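Local atomic coordinates of exonuclease mut-7 homolog (Aedes aegypti, PDB entry 7JW2), a protein that probably trims the 3' ends of microRNAs bound to Argonaute 1 as a magnesium-dependent 3'-5' exoribonuclease, of which this chain is the exonuclease domain. Residues Asn150-Val155 and Lys161-Ser166; Gln168-Ala173 and Lys179-Tyr184. All blocks are in the same frame, centred on the assembly; numbering follows the deposited sequence.

Interaction 1 of 2, residues Asn150-Val155 and Lys161-Ser166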
loop_
_atom_site.group_PDB
_atom_site.type_symbol
_atom_site.label_atom_id
_atom_site.label_comp_id
_atom_site.label_asym_id
_atom_site.label_seq_id
_atom_site.Cartn_x
_atom_site.Cartn_y
_atom_site.Cartn_z
ATOM N N ASN A 150 15.260 -32.123 2.886
ATOM C CA ASN A 150 13.984 -31.432 3.031
ATOM C C ASN A 150 14.109 -30.338 4.087
ATOM O O ASN A 150 15.112 -30.246 4.799
ATOM C CB ASN A 150 12.856 -32.413 3.387
ATOM C CG ASN A 150 13.167 -33.254 4.613
ATOM O OD1 ASN A 150 13.511 -32.736 5.679
ATOM N ND2 ASN A 150 13.048 -34.571 4.464
ATOM N N LEU A 151 13.073 -29.498 4.187
ATOM C CA LEU A 151 13.158 -28.342 5.075
ATOM C C LEU A 151 13.205 -28.764 6.540
ATOM O O LEU A 151 13.927 -28.156 7.342
ATOM C CB LEU A 151 11.990 -27.379 4.820
ATOM C CG LEU A 151 11.929 -26.165 5.747
ATOM C CD1 LEU A 151 13.168 -25.291 5.571
ATOM C CD2 LEU A 151 10.655 -25.346 5.514
ATOM N N ALA A 152 12.462 -29.808 6.914
ATOM C CA ALA A 152 12.468 -30.234 8.308
ATOM C C ALA A 152 13.868 -30.629 8.757
ATOM O O ALA A 152 14.280 -30.315 9.879
ATOM C CB ALA A 152 11.500 -31.400 8.506
ATOM N N ASN A 153 14.616 -31.304 7.893
ATOM C CA ASN A 153 15.971 -31.701 8.266
ATOM C C ASN A 153 16.913 -30.501 8.298
ATOM O O ASN A 153 17.819 -30.441 9.137
ATOM C CB ASN A 153 16.483 -32.774 7.311
ATOM C CG ASN A 153 15.819 -34.117 7.553
ATOM O OD1 ASN A 153 15.191 -34.324 8.591
ATOM N ND2 ASN A 153 15.947 -35.026 6.597
ATOM N N LEU A 154 16.720 -29.534 7.396
ATOM C CA LEU A 154 17.549 -28.333 7.427
ATOM C C LEU A 154 17.308 -27.528 8.699
ATOM O O LEU A 154 18.238 -26.930 9.254
ATOM C CB LEU A 154 17.276 -27.479 6.188
ATOM C CG LEU A 154 18.250 -26.330 5.962
ATOM C CD1 LEU A 154 19.705 -26.812 6.088
ATOM C CD2 LEU A 154 17.981 -25.699 4.596
ATOM N N VAL A 155 16.060 -27.481 9.170
ATOM C CA VAL A 155 15.765 -26.822 10.438
ATOM C C VAL A 155 16.519 -27.492 11.582
ATOM O O VAL A 155 17.097 -26.818 12.442
ATOM C CB VAL A 155 14.247 -26.806 10.691
ATOM C CG1 VAL A 155 13.956 -26.449 12.126
ATOM C CG2 VAL A 155 13.580 -25.791 9.763
ATOM N N LYS A 161 16.333 -28.044 16.645
ATOM C CA LYS A 161 15.004 -28.415 17.098
ATOM C C LYS A 161 14.243 -29.092 15.968
ATOM O O LYS A 161 14.575 -28.957 14.787
ATOM C CB LYS A 161 14.234 -27.194 17.613
ATOM C CG LYS A 161 14.848 -26.598 18.869
ATOM C CD LYS A 161 14.203 -25.280 19.232
ATOM C CE LYS A 161 14.768 -24.745 20.534
ATOM N NZ LYS A 161 13.807 -23.841 21.218
ATOM N N LYS A 162 13.233 -29.862 16.352
ATOM C CA LYS A 162 12.390 -30.542 15.385
ATOM C C LYS A 162 11.352 -29.572 14.826
ATOM O O LYS A 162 10.757 -28.790 15.568
ATOM C CB LYS A 162 11.706 -31.733 16.055
ATOM C CG LYS A 162 10.904 -32.621 15.133
ATOM C CD LYS A 162 9.980 -33.520 15.947
ATOM C CE LYS A 162 8.960 -34.212 15.067
ATOM N NZ LYS A 162 9.608 -35.197 14.156
ATOM N N LEU A 163 11.153 -29.612 13.510
ATOM C CA LEU A 163 10.089 -28.841 12.865
ATOM C C LEU A 163 8.793 -29.641 12.930
ATOM O O LEU A 163 8.685 -30.710 12.323
ATOM C CB LEU A 163 10.451 -28.511 11.420
ATOM C CG LEU A 163 9.442 -27.654 10.657
ATOM C CD1 LEU A 163 9.507 -26.236 11.172
ATOM C CD2 LEU A 163 9.715 -27.719 9.155
ATOM N N ASP A 164 7.818 -29.128 13.675
ATOM C CA ASP A 164 6.507 -29.774 13.768
ATOM C C ASP A 164 5.772 -29.603 12.443
ATOM O O ASP A 164 5.337 -28.495 12.101
ATOM C CB ASP A 164 5.710 -29.183 14.928
ATOM C CG ASP A 164 4.348 -29.851 15.114
ATOM O OD1 ASP A 164 3.936 -30.647 14.248
ATOM O OD2 ASP A 164 3.689 -29.570 16.138
ATOM N N LYS A 165 5.637 -30.703 11.705
ATOM C CA LYS A 165 4.997 -30.729 10.397
ATOM C C LYS A 165 3.591 -31.316 10.432
ATOM O O LYS A 165 3.046 -31.649 9.375
ATOM C CB LYS A 165 5.846 -31.536 9.423
ATOM C CG LYS A 165 6.945 -30.746 8.757
ATOM C CD LYS A 165 7.766 -31.640 7.845
ATOM C CE LYS A 165 7.995 -33.007 8.463
ATOM N NZ LYS A 165 8.532 -33.976 7.472
ATOM N N SER A 166 2.992 -31.450 11.613
ATOM C CA SER A 166 1.706 -32.140 11.703
ATOM C C SER A 166 0.596 -31.412 10.951
ATOM O O SER A 166 -0.400 -32.038 10.584
ATOM C CB SER A 166 1.309 -32.329 13.166
ATOM O OG SER A 166 1.045 -31.092 13.794
HETATM O O HOH W 1 12.958 -31.363 11.862
#

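Interaction 2 of 2, residues Gln168-Ala173 and Lys179-Tyr184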
loop_
_atom_site.group_PDB
_atom_site.type_symbol
_atom_site.label_atom_id
_atom_site.label_comp_id
_atom_site.label_asym_id
_atom_site.label_seq_id
_atom_site.Cartn_x
_atom_site.Cartn_y
_atom_site.Cartn_z
ATOM N N GLN A 168 1.213 -29.663 8.040
ATOM C CA GLN A 168 1.648 -29.455 6.661
ATOM C C GLN A 168 0.548 -29.812 5.665
ATOM O O GLN A 168 0.279 -29.062 4.714
ATOM C CB GLN A 168 2.918 -30.275 6.398
ATOM C CG GLN A 168 3.378 -30.245 4.956
ATOM C CD GLN A 168 4.670 -31.019 4.727
ATOM O OE1 GLN A 168 5.123 -31.768 5.590
ATOM N NE2 GLN A 168 5.254 -30.851 3.549
ATOM N N PHE A 169 -0.104 -30.956 5.870
ATOM C CA PHE A 169 -1.159 -31.442 4.993
ATOM C C PHE A 169 -2.534 -31.327 5.638
ATOM O O PHE A 169 -3.434 -32.124 5.346
ATOM C CB PHE A 169 -0.867 -32.881 4.574
ATOM C CG PHE A 169 0.422 -33.023 3.833
ATOM C CD1 PHE A 169 0.570 -32.461 2.581
ATOM C CD2 PHE A 169 1.501 -33.676 4.405
ATOM C CE1 PHE A 169 1.763 -32.570 1.893
ATOM C CE2 PHE A 169 2.694 -33.791 3.721
ATOM C CZ PHE A 169 2.823 -33.237 2.464
ATOM N N SER A 170 -2.703 -30.355 6.529
ATOM C CA SER A 170 -4.007 -30.062 7.109
ATOM C C SER A 170 -4.935 -29.459 6.054
ATOM O O SER A 170 -4.554 -29.213 4.902
ATOM C CB SER A 170 -3.857 -29.130 8.301
ATOM O OG SER A 170 -3.373 -27.865 7.862
ATOM N N ASN A 171 -6.187 -29.213 6.449
ATOM C CA ASN A 171 -7.184 -28.727 5.504
ATOM C C ASN A 171 -7.031 -27.220 5.395
ATOM O O ASN A 171 -7.644 -26.450 6.137
ATOM C CB ASN A 171 -8.586 -29.120 5.953
ATOM C CG ASN A 171 -9.639 -28.624 5.005
ATOM O OD1 ASN A 171 -9.338 -27.992 3.996
ATOM N ND2 ASN A 171 -10.890 -28.898 5.325
ATOM N N TRP A 172 -6.198 -26.791 4.439
ATOM C CA TRP A 172 -5.955 -25.362 4.259
ATOM C C TRP A 172 -7.134 -24.614 3.643
ATOM O O TRP A 172 -7.089 -23.375 3.570
ATOM C CB TRP A 172 -4.691 -25.161 3.411
ATOM C CG TRP A 172 -3.453 -25.597 4.145
ATOM C CD1 TRP A 172 -2.710 -26.725 3.915
ATOM C CD2 TRP A 172 -2.864 -24.950 5.273
ATOM N NE1 TRP A 172 -1.675 -26.813 4.829
ATOM C CE2 TRP A 172 -1.736 -25.722 5.659
ATOM C CE3 TRP A 172 -3.145 -23.768 5.971
ATOM C CZ2 TRP A 172 -0.924 -25.377 6.736
ATOM C CZ3 TRP A 172 -2.313 -23.411 7.038
ATOM C CH2 TRP A 172 -1.222 -24.220 7.411
ATOM N N ALA A 173 -8.197 -25.310 3.242
ATOM C CA ALA A 173 -9.371 -24.646 2.694
ATOM C C ALA A 173 -10.403 -24.294 3.755
ATOM O O ALA A 173 -11.327 -23.528 3.465
ATOM C CB ALA A 173 -10.021 -25.526 1.618
ATOM N N LYS A 179 -5.697 -22.142 15.043
ATOM C CA LYS A 179 -4.493 -21.451 15.492
ATOM C C LYS A 179 -3.236 -22.266 15.211
ATOM O O LYS A 179 -2.185 -21.694 14.903
ATOM C CB LYS A 179 -4.595 -21.105 16.981
ATOM C CG LYS A 179 -4.746 -22.275 17.924
ATOM C CD LYS A 179 -4.898 -21.766 19.356
ATOM C CE LYS A 179 -4.373 -22.766 20.373
ATOM N NZ LYS A 179 -5.423 -23.739 20.758
ATOM N N GLU A 180 -3.324 -23.595 15.271
ATOM C CA GLU A 180 -2.151 -24.417 14.991
ATOM C C GLU A 180 -1.753 -24.340 13.522
ATOM O O GLU A 180 -0.559 -24.431 13.200
ATOM C CB GLU A 180 -2.417 -25.868 15.402
ATOM C CG GLU A 180 -2.667 -26.056 16.895
ATOM C CD GLU A 180 -4.109 -25.754 17.306
ATOM O OE1 GLU A 180 -4.365 -25.629 18.527
ATOM O OE2 GLU A 180 -4.984 -25.636 16.415
ATOM N N GLN A 181 -2.730 -24.162 12.626
ATOM C CA GLN A 181 -2.437 -23.979 11.206
ATOM C C GLN A 181 -1.748 -22.645 10.959
ATOM O O GLN A 181 -0.750 -22.575 10.228
ATOM C CB GLN A 181 -3.721 -24.068 10.385
ATOM C CG GLN A 181 -4.352 -25.451 10.319
ATOM C CD GLN A 181 -5.616 -25.421 9.496
ATOM O OE1 GLN A 181 -6.605 -24.824 9.918
ATOM N NE2 GLN A 181 -5.581 -26.018 8.308
ATOM N N LEU A 182 -2.275 -21.572 11.557
ATOM C CA LEU A 182 -1.656 -20.257 11.405
ATOM C C LEU A 182 -0.241 -20.254 11.966
ATOM O O LEU A 182 0.666 -19.649 11.380
ATOM C CB LEU A 182 -2.518 -19.192 12.084
ATOM C CG LEU A 182 -3.889 -19.015 11.422
ATOM C CD1 LEU A 182 -4.893 -18.386 12.383
ATOM C CD2 LEU A 182 -3.775 -18.201 10.149
ATOM N N ARG A 183 -0.025 -20.938 13.089
ATOM C CA ARG A 183 1.318 -20.983 13.667
ATOM C C ARG A 183 2.294 -21.716 12.750
ATOM O O ARG A 183 3.420 -21.247 12.521
ATOM C CB ARG A 183 1.263 -21.634 15.052
ATOM C CG ARG A 183 0.677 -20.707 16.110
ATOM C CD ARG A 183 1.117 -21.079 17.523
ATOM N NE ARG A 183 0.870 -22.483 17.826
ATOM C CZ ARG A 183 -0.044 -22.907 18.693
ATOM N NH1 ARG A 183 -0.796 -22.028 19.343
ATOM N NH2 ARG A 183 -0.205 -24.207 18.911
ATOM N N TYR A 184 1.882 -22.862 12.212
ATOM C CA TYR A 184 2.722 -23.599 11.279
ATOM C C TYR A 184 3.038 -22.757 10.046
ATOM O O TYR A 184 4.185 -22.724 9.588
ATOM C CB TYR A 184 2.036 -24.919 10.885
ATOM C CG TYR A 184 2.657 -25.569 9.674
ATOM C CD1 TYR A 184 3.768 -26.400 9.794
ATOM C CD2 TYR A 184 2.170 -25.309 8.398
ATOM C CE1 TYR A 184 4.363 -26.973 8.678
ATOM C CE2 TYR A 184 2.753 -25.873 7.285
ATOM C CZ TYR A 184 3.854 -26.692 7.424
ATOM O OH TYR A 184 4.430 -27.253 6.315
#

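Interaction 1 of 2, residues Asn150-Val155 and Lys161-Ser166
Leu163 lies against the first turn of helix 151-159, above all over the backbone of Ala152, and its side chain can be followed atom by atom. CB sits 4.1 Å from Val155 CG1. The torsion chi1 of -177° sets CG opposite the backbone N, and from there CD2 runs in over the helix to Ala152 CA at 3.8 Å, with the branch point of Leu151 a little farther off. Alanine suits this place because a small side chain lets the leucine methyl come down onto the helix backbone. Its own methyl is taken by Lys165: Ala152 CB lies 3.8 Å from Lys165 CD, where the chain bends at chi3 and lays its aliphatic part alongside. The third point of contact is Val155, whose CG1 touches the carbonyl oxygen of Lys161 at 3.7 Å. No direct hydrogen bond joins the two segments. Instead, one water donates to Ala152 O at 2.6 Å and accepts from Leu163 N at 3.0 Å, bridging the two backbones beside the apolar contacts. The helix starts with Asn150 as N-cap, its OD1 accepting from Asn153 N at 2.9 Å, while an Asx turn at Asp164 shapes the returning chain. Leu151 reaches across to Leu192 and Ile195 of helix 179-205. This is a capped helix whose following loop doubles back over its first turn, within the RNase H-like 3'-5' exonuclease domain.

Interaction 2 of 2, residues Gln168-Ala173 and Lys179-Tyr184
A polar and aromatic contact joins the loop before helix 179-205 to that helix's first turns, with Gln181, Trp172 and Tyr184 carrying most of it. Glutamine suits its place because one amide nitrogen can serve two acceptors: Gln181 NE2 donates to Ser170 OG at 2.9 Å and to Asn171 O at 3.0 Å. Both acceptors lie close to the amide plane, although the Asn171 carbonyl is approached from 79° out of its own plane. With chi1 at -69°, CG stands opposite the carbonyl carbon and the extended chain slides past the indole, placing NE2 over the rim of the face that Ser170 OG also overlies. Gln181 OE1 accepts from Gln174 NE2 and Arg178 N, while Ser170 OG also bonds to Asn167 O. Tryptophan combines a broad apolar ring with one donor. Trp172 NE1 points at Gln168 O, 3.0 Å away and within the ring plane, which fixes the ring's rotation. The edge of its six-membered ring meets Tyr184, CZ2 lying 3.5 Å from Tyr184 CD2 with the planes 36° apart and neither ring over the other's face. Gln181 O nears Trp172 CH2 in the ring plane at 3.3 Å. Gln168 lies across the phenol, its CB 3.4 Å from Tyr184 OH. Both aromatic side chains touch Glu39 of strand 33-40, and Trp172 O accepts from Ser51 of strand 50-56, so loop and helix both pack on the central sheet.

From the N terminus the chain lays down all six strands of the central sheet before entering helix 151-159. Interaction 1 closes a short loop as the chain leaves this helix and turns back along it. The chain runs on through Asn167 into a second loop, which interaction 2 closes onto the start of helix 179-205. The two closures follow in series and neither nest nor cross. They meet at Tyr184, where Tyr184 CD1 packs 3.5 Å from Asp164 O. Tyr184 and Asp188 have the Tyr-x3-Asp spacing of DEDDy exonucleases, consistent with the family, and Leu151 of interaction 1 touches Asp188. Together the contacts tie both helices to the linker between them.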